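Local coordinates for protein polyprenyl synthetase (Zymomonas mobilis subsp. mobilis, PDB 4KKM) that probably joins isoprenoid diphosphate units into longer prenyl diphosphates with the help of magnesium, as a prenyltransferase of isoprene biosynthesis, at residues Ala78-Leu82 with Phe83-Arg87; Lys153-Asp157 with Pro158-Leu162; Val192-Asp195 with Leu196-Thr200. One frame throughout, in Å; residues are numbered along the deposited sequence.

Contact 1 (Ala78-Leu82 with Phe83-Arg87); sequences ATCAL and FNVDR
L82 and F83 run alongside each other in one direction, with the aliphatic base of the leucine covering one face of the phenyl ring. The evidence is direct: CB of L82 sits 3.6 Å from the centroid of the F83 ring. The line between them departs from the ring normal by 6°, which makes this a CH-pi contact over the middle of the face. Further along the chain of L82, CD1 approaches CZ of F83 at 3.9 Å, so the leucine tracks the ring out to its far end. F83 carries CG anti to its carbonyl carbon and beside its backbone N (chi1 -42°), a turn that swings the ring back over the preceding residue. The carbonyl O of T79 comes to the same ring obliquely, 3.8 Å from CD2 of F83.

A second apolar pair closes the other part of the loop. CB of C80 meets CB of V85 at 3.7 Å, and the two methyls of the valine divide the work. CG1 of V85 turns to the sulfur, 3.9 Å from SG of C80, while CG2 of V85 rests 3.6 Å from the carbonyl O of C80.

The chain reversal that returns V85 to C80 starts with a type I beta turn from C80 to F83, in which F83 N donates to C80 O over 3.1 Å at an N-H...O angle of 151°. L232 of helix 226-253 packs on L82 and F83, and M221 of helix 208-221 touches both C80 and V85.

Among the side chains the contact is apolar, V85 on C80 and L82 on F83. The one hydrogen bond across it runs from backbone to backbone, so the side chains contribute shape and burial rather than polar specificity.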
# COMPACT_ATOMS: atom_id res chain seq x y z
N ALA B 78 -20.77 -1.44 -12.43
CA ALA B 78 -21.70 -2.37 -13.08
C ALA B 78 -22.11 -3.52 -12.17
O ALA B 78 -23.20 -4.08 -12.31
CB ALA B 78 -21.13 -2.91 -14.39
N THR B 79 -21.23 -3.90 -11.24
CA THR B 79 -21.58 -4.97 -10.31
C THR B 79 -22.47 -4.44 -9.18
O THR B 79 -23.46 -5.07 -8.81
CB THR B 79 -20.33 -5.66 -9.71
OG1 THR B 79 -19.47 -6.07 -10.78
CG2 THR B 79 -20.75 -6.89 -8.90
N CYS B 80 -22.12 -3.27 -8.65
CA CYS B 80 -22.96 -2.65 -7.62
C CYS B 80 -24.37 -2.38 -8.14
O CYS B 80 -25.35 -2.42 -7.38
CB CYS B 80 -22.32 -1.36 -7.11
SG CYS B 80 -20.88 -1.64 -6.07
N ALA B 81 -24.47 -2.14 -9.45
CA ALA B 81 -25.76 -1.91 -10.10
C ALA B 81 -26.70 -3.11 -10.01
O ALA B 81 -27.92 -2.96 -10.15
CB ALA B 81 -25.54 -1.51 -11.56
N LEU B 82 -26.15 -4.30 -9.80
CA LEU B 82 -26.97 -5.51 -9.66
C LEU B 82 -27.86 -5.43 -8.43
O LEU B 82 -28.93 -6.02 -8.38
CB LEU B 82 -26.09 -6.76 -9.53
CG LEU B 82 -25.15 -7.10 -10.67
CD1 LEU B 82 -24.26 -8.30 -10.30
CD2 LEU B 82 -25.96 -7.38 -11.89
N PHE B 83 -27.37 -4.73 -7.42
CA PHE B 83 -28.03 -4.68 -6.14
C PHE B 83 -28.41 -3.23 -5.89
O PHE B 83 -28.33 -2.41 -6.81
CB PHE B 83 -27.09 -5.26 -5.09
CG PHE B 83 -26.38 -6.51 -5.57
CD1 PHE B 83 -27.11 -7.63 -5.94
CD2 PHE B 83 -25.00 -6.54 -5.70
CE1 PHE B 83 -26.48 -8.78 -6.40
CE2 PHE B 83 -24.35 -7.69 -6.17
CZ PHE B 83 -25.10 -8.81 -6.52
N ASN B 84 -28.85 -2.88 -4.70
CA ASN B 84 -29.22 -1.48 -4.50
C ASN B 84 -28.14 -0.72 -3.76
O ASN B 84 -28.31 -0.31 -2.62
CB ASN B 84 -30.58 -1.32 -3.82
CG ASN B 84 -31.29 -0.04 -4.25
OD1 ASN B 84 -31.00 0.51 -5.31
ND2 ASN B 84 -32.22 0.44 -3.43
N VAL B 85 -27.01 -0.53 -4.43
CA VAL B 85 -25.88 0.15 -3.85
C VAL B 85 -25.86 1.61 -4.26
O VAL B 85 -26.06 1.93 -5.43
CB VAL B 85 -24.56 -0.52 -4.27
CG1 VAL B 85 -23.37 0.20 -3.64
CG2 VAL B 85 -24.59 -1.99 -3.87
N ASP B 86 -25.64 2.49 -3.28
CA ASP B 86 -25.48 3.92 -3.53
C ASP B 86 -24.44 4.15 -4.61
O ASP B 86 -23.31 3.66 -4.51
CB ASP B 86 -25.06 4.62 -2.24
CG ASP B 86 -24.83 6.11 -2.43
OD1 ASP B 86 -23.70 6.49 -2.81
OD2 ASP B 86 -25.76 6.89 -2.17
N ARG B 87 -24.82 4.88 -5.65
CA ARG B 87 -23.97 5.04 -6.83
C ARG B 87 -22.66 5.77 -6.55
O ARG B 87 -21.61 5.40 -7.09
CB ARG B 87 -24.73 5.72 -7.97
CG ARG B 87 -25.70 4.80 -8.69
CD ARG B 87 -26.55 5.57 -9.68
NE ARG B 87 -27.50 4.70 -10.38
CZ ARG B 87 -28.66 4.31 -9.86
NH1 ARG B 87 -29.01 4.69 -8.65
NH2 ARG B 87 -29.47 3.52 -10.56

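Contact 2 (Lys153-Asp157 with Pro158-Leu162); sequences KIHTD and PHVRL
V160 sets a methyl squarely over the imidazole of H155: its CG2 stands 3.6 Å from the ring centroid. The offset from the ring normal is 6°, a CH-pi contact over the face, and the two side chains cross at about a right angle. CG2 of V160 also lies 3.7 Å from CB of D157. The imidazole edge is engaged as well, since D157 N donates in the ring plane to ND1 of H155 at 2.9 Å. D157 in turn is the N-cap of helix 158-172, its OD1 accepting from H159 N at 2.9 Å from above the carboxylate plane. With an alanine at H155, D157 N is likely to be left without its acceptor and CG2 of V160 without the ring it covers.

R161, bent at chi3 (-80°), brings its guanidinium to the loop backbone. NH2 of R161 donates to T156 O over 3.3 Å, and NE makes a weak bond to H155 O. NH1 is held by S150 O, so this side chain of helix 158-172 bonds both to the loop and to the end of helix 131-150.

M221 of helix 208-221 packs on I154 and V160, R92 and V93 of helix 87-109 touch I154, and L162 of the second subunit packs against P158 and R161.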
# COMPACT_ATOMS: atom_id res chain seq x y z
N LYS B 153 -18.11 7.30 4.16
CA LYS B 153 -18.69 7.57 2.84
C LYS B 153 -18.94 6.30 2.03
O LYS B 153 -19.84 6.26 1.19
CB LYS B 153 -17.76 8.47 2.02
CG LYS B 153 -17.49 9.84 2.59
CD LYS B 153 -16.59 10.64 1.65
CE LYS B 153 -16.28 12.01 2.21
NZ LYS B 153 -15.66 12.88 1.18
N ILE B 154 -18.12 5.28 2.27
CA ILE B 154 -18.19 4.02 1.52
C ILE B 154 -19.41 3.20 1.89
O ILE B 154 -20.20 2.82 1.03
CB ILE B 154 -16.93 3.17 1.75
CG1 ILE B 154 -15.70 3.95 1.30
CG2 ILE B 154 -17.03 1.82 1.03
CD1 ILE B 154 -15.73 4.34 -0.16
N HIS B 155 -19.56 2.94 3.19
CA HIS B 155 -20.72 2.21 3.69
C HIS B 155 -20.83 2.40 5.19
O HIS B 155 -19.83 2.35 5.90
CB HIS B 155 -20.61 0.71 3.37
CG HIS B 155 -21.93 -0.00 3.36
ND1 HIS B 155 -22.64 -0.26 4.51
CD2 HIS B 155 -22.66 -0.51 2.34
CE1 HIS B 155 -23.75 -0.90 4.21
NE2 HIS B 155 -23.79 -1.06 2.89
N THR B 156 -22.05 2.63 5.67
CA THR B 156 -22.27 2.84 7.10
C THR B 156 -21.90 1.60 7.90
O THR B 156 -21.37 1.70 9.00
CB THR B 156 -23.72 3.26 7.39
OG1 THR B 156 -24.61 2.23 6.97
CG2 THR B 156 -24.05 4.54 6.64
N ASP B 157 -22.16 0.43 7.32
CA ASP B 157 -21.80 -0.84 7.94
C ASP B 157 -20.28 -1.02 7.93
O ASP B 157 -19.67 -1.09 6.86
CB ASP B 157 -22.46 -2.01 7.19
CG ASP B 157 -22.34 -3.34 7.93
OD1 ASP B 157 -21.45 -3.49 8.79
OD2 ASP B 157 -23.15 -4.24 7.64
N PRO B 158 -19.68 -1.11 9.13
CA PRO B 158 -18.23 -1.27 9.28
C PRO B 158 -17.71 -2.59 8.72
O PRO B 158 -16.55 -2.66 8.29
CB PRO B 158 -18.02 -1.21 10.80
CG PRO B 158 -19.35 -1.55 11.39
CD PRO B 158 -20.35 -0.98 10.43
N HIS B 159 -18.54 -3.63 8.73
CA HIS B 159 -18.12 -4.92 8.21
C HIS B 159 -17.97 -4.89 6.69
O HIS B 159 -17.13 -5.58 6.14
CB HIS B 159 -19.07 -6.04 8.63
CG HIS B 159 -19.03 -6.34 10.10
ND1 HIS B 159 -17.96 -6.98 10.70
CD2 HIS B 159 -19.92 -6.08 11.08
CE1 HIS B 159 -18.20 -7.10 11.99
NE2 HIS B 159 -19.38 -6.57 12.26
N VAL B 160 -18.81 -4.10 6.03
CA VAL B 160 -18.68 -3.92 4.59
C VAL B 160 -17.31 -3.35 4.27
O VAL B 160 -16.59 -3.87 3.42
CB VAL B 160 -19.75 -2.97 4.02
CG1 VAL B 160 -19.42 -2.61 2.56
CG2 VAL B 160 -21.12 -3.60 4.14
N ARG B 161 -16.94 -2.29 4.99
CA ARG B 161 -15.65 -1.62 4.77
C ARG B 161 -14.47 -2.53 5.06
O ARG B 161 -13.51 -2.57 4.30
CB ARG B 161 -15.56 -0.33 5.59
CG ARG B 161 -16.23 0.86 4.92
CD ARG B 161 -16.19 2.08 5.81
NE ARG B 161 -17.24 2.04 6.83
CZ ARG B 161 -17.21 2.74 7.95
NH1 ARG B 161 -16.18 3.54 8.22
NH2 ARG B 161 -18.21 2.64 8.82
N LEU B 162 -14.53 -3.26 6.17
CA LEU B 162 -13.48 -4.22 6.51
C LEU B 162 -13.34 -5.34 5.48
O LEU B 162 -12.23 -5.73 5.13
CB LEU B 162 -13.73 -4.84 7.89
CG LEU B 162 -13.28 -4.00 9.09
CD1 LEU B 162 -13.48 -4.77 10.38
CD2 LEU B 162 -11.82 -3.60 8.94

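Contact 3 (Val192-Asp195 with Leu196-Thr200); sequences VPFD and LPTIT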
# COMPACT_ATOMS: atom_id res chain seq x y z
N VAL B 192 14.12 -20.37 -19.05
CA VAL B 192 13.25 -21.54 -19.06
C VAL B 192 11.83 -21.07 -19.33
O VAL B 192 11.27 -20.32 -18.55
CB VAL B 192 13.29 -22.31 -17.72
CG1 VAL B 192 12.34 -23.49 -17.75
CG2 VAL B 192 14.72 -22.79 -17.41
N PRO B 193 11.24 -21.51 -20.46
CA PRO B 193 9.88 -21.11 -20.82
C PRO B 193 8.86 -21.67 -19.84
O PRO B 193 8.92 -22.84 -19.49
CB PRO B 193 9.68 -21.75 -22.20
CG PRO B 193 11.06 -22.04 -22.70
CD PRO B 193 11.87 -22.35 -21.49
N PHE B 194 7.93 -20.84 -19.39
CA PHE B 194 6.91 -21.29 -18.45
C PHE B 194 5.90 -22.19 -19.16
O PHE B 194 5.82 -22.19 -20.39
CB PHE B 194 6.22 -20.10 -17.79
CG PHE B 194 7.07 -19.39 -16.78
CD1 PHE B 194 8.39 -19.76 -16.57
CD2 PHE B 194 6.54 -18.37 -16.01
CE1 PHE B 194 9.18 -19.11 -15.63
CE2 PHE B 194 7.32 -17.72 -15.07
CZ PHE B 194 8.63 -18.09 -14.88
N ASP B 195 5.15 -22.98 -18.39
CA ASP B 195 4.14 -23.86 -18.96
C ASP B 195 2.75 -23.27 -18.79
O ASP B 195 2.59 -22.20 -18.20
CB ASP B 195 4.20 -25.25 -18.32
CG ASP B 195 4.01 -25.22 -16.80
OD1 ASP B 195 4.02 -24.12 -16.22
OD2 ASP B 195 3.88 -26.30 -16.20
N LEU B 196 1.75 -23.98 -19.30
CA LEU B 196 0.37 -23.50 -19.21
C LEU B 196 -0.14 -23.27 -17.77
O LEU B 196 -0.73 -22.23 -17.49
CB LEU B 196 -0.58 -24.40 -20.01
CG LEU B 196 -2.01 -23.87 -20.17
CD1 LEU B 196 -1.99 -22.52 -20.89
CD2 LEU B 196 -2.89 -24.88 -20.91
N PRO B 197 0.07 -24.24 -16.86
CA PRO B 197 -0.31 -23.98 -15.46
C PRO B 197 0.32 -22.72 -14.85
O PRO B 197 -0.35 -22.02 -14.09
CB PRO B 197 0.23 -25.22 -14.73
CG PRO B 197 0.15 -26.30 -15.75
CD PRO B 197 0.51 -25.63 -17.05
N THR B 198 1.58 -22.44 -15.16
CA THR B 198 2.26 -21.30 -14.54
C THR B 198 1.78 -19.96 -15.10
O THR B 198 1.58 -19.00 -14.34
CB THR B 198 3.81 -21.43 -14.64
OG1 THR B 198 4.22 -22.66 -14.04
CG2 THR B 198 4.49 -20.28 -13.92
N ILE B 199 1.59 -19.87 -16.41
CA ILE B 199 1.13 -18.60 -16.96
C ILE B 199 -0.35 -18.40 -16.65
O ILE B 199 -0.85 -17.28 -16.70
CB ILE B 199 1.40 -18.45 -18.48
CG1 ILE B 199 0.52 -19.42 -19.28
CG2 ILE B 199 2.89 -18.65 -18.80
CD1 ILE B 199 0.45 -19.08 -20.76
N THR B 200 -1.04 -19.49 -16.34
CA THR B 200 -2.41 -19.38 -15.88
C THR B 200 -2.43 -18.76 -14.49
O THR B 200 -3.20 -17.84 -14.22
CB THR B 200 -3.13 -20.74 -15.90
OG1 THR B 200 -3.21 -21.22 -17.25
CG2 THR B 200 -4.55 -20.61 -15.34
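Two torsions bring D195 and T198 together: CG of D195 lies between its backbone N and carbonyl carbon (chi1 58°), and OG1 of T198 sits beside its own N (chi1 -57°). The result is a short bond of 2.6 Å from T198 OG1 to OD1 of D195, met nearly along the C-O axis of the carboxylate. The same OD1 accepts T198 N at 3.1 Å, this time from above the carboxylate plane. One oxygen thus takes two donors of a single residue, and D195 is the N-cap of helix 196-206.

The first helical backbone bond is straight: I199 N reaches D195 O with an N-H...O angle of 166°. Before the cap, CB of F194 packs on CG2 of I199 at 3.8 Å, a hydrophobic staple joining the residue ahead of the N-cap to the fourth residue of the helix. CD2 of F194 also lies 3.5 Å from CG2 of T198, which approaches the ring obliquely. One turn on, T200 OG1 and T200 N grip L196 O from opposite faces of its plane.

F194 leans on I183 and A187 of helix 177-188, I199 rests on F274 and L277 of helix 274-278, and P52 of the second subunit packs on F194 and T198.

All three contacts are local junctions between a loop and a helix, and each runs into a helix through an aspartate N-cap, but contact 1 also takes in the end of helix 71-80, and its cap bond, to A89, lies beyond its segments. Contacts 1 and 2 are partly buried, lie on the same side of the chain's centre, and share M221 of helix 208-221 as a neighbour although they do not touch. Contact 3 is a surface site on the opposite side. Chemistry follows place: apolar in contact 1, in contact 2 a loop imidazole and a helix arginine bonded to loop backbone, aspartate with threonine in contact 3. Contacts 2 and 3 both reach the second subunit.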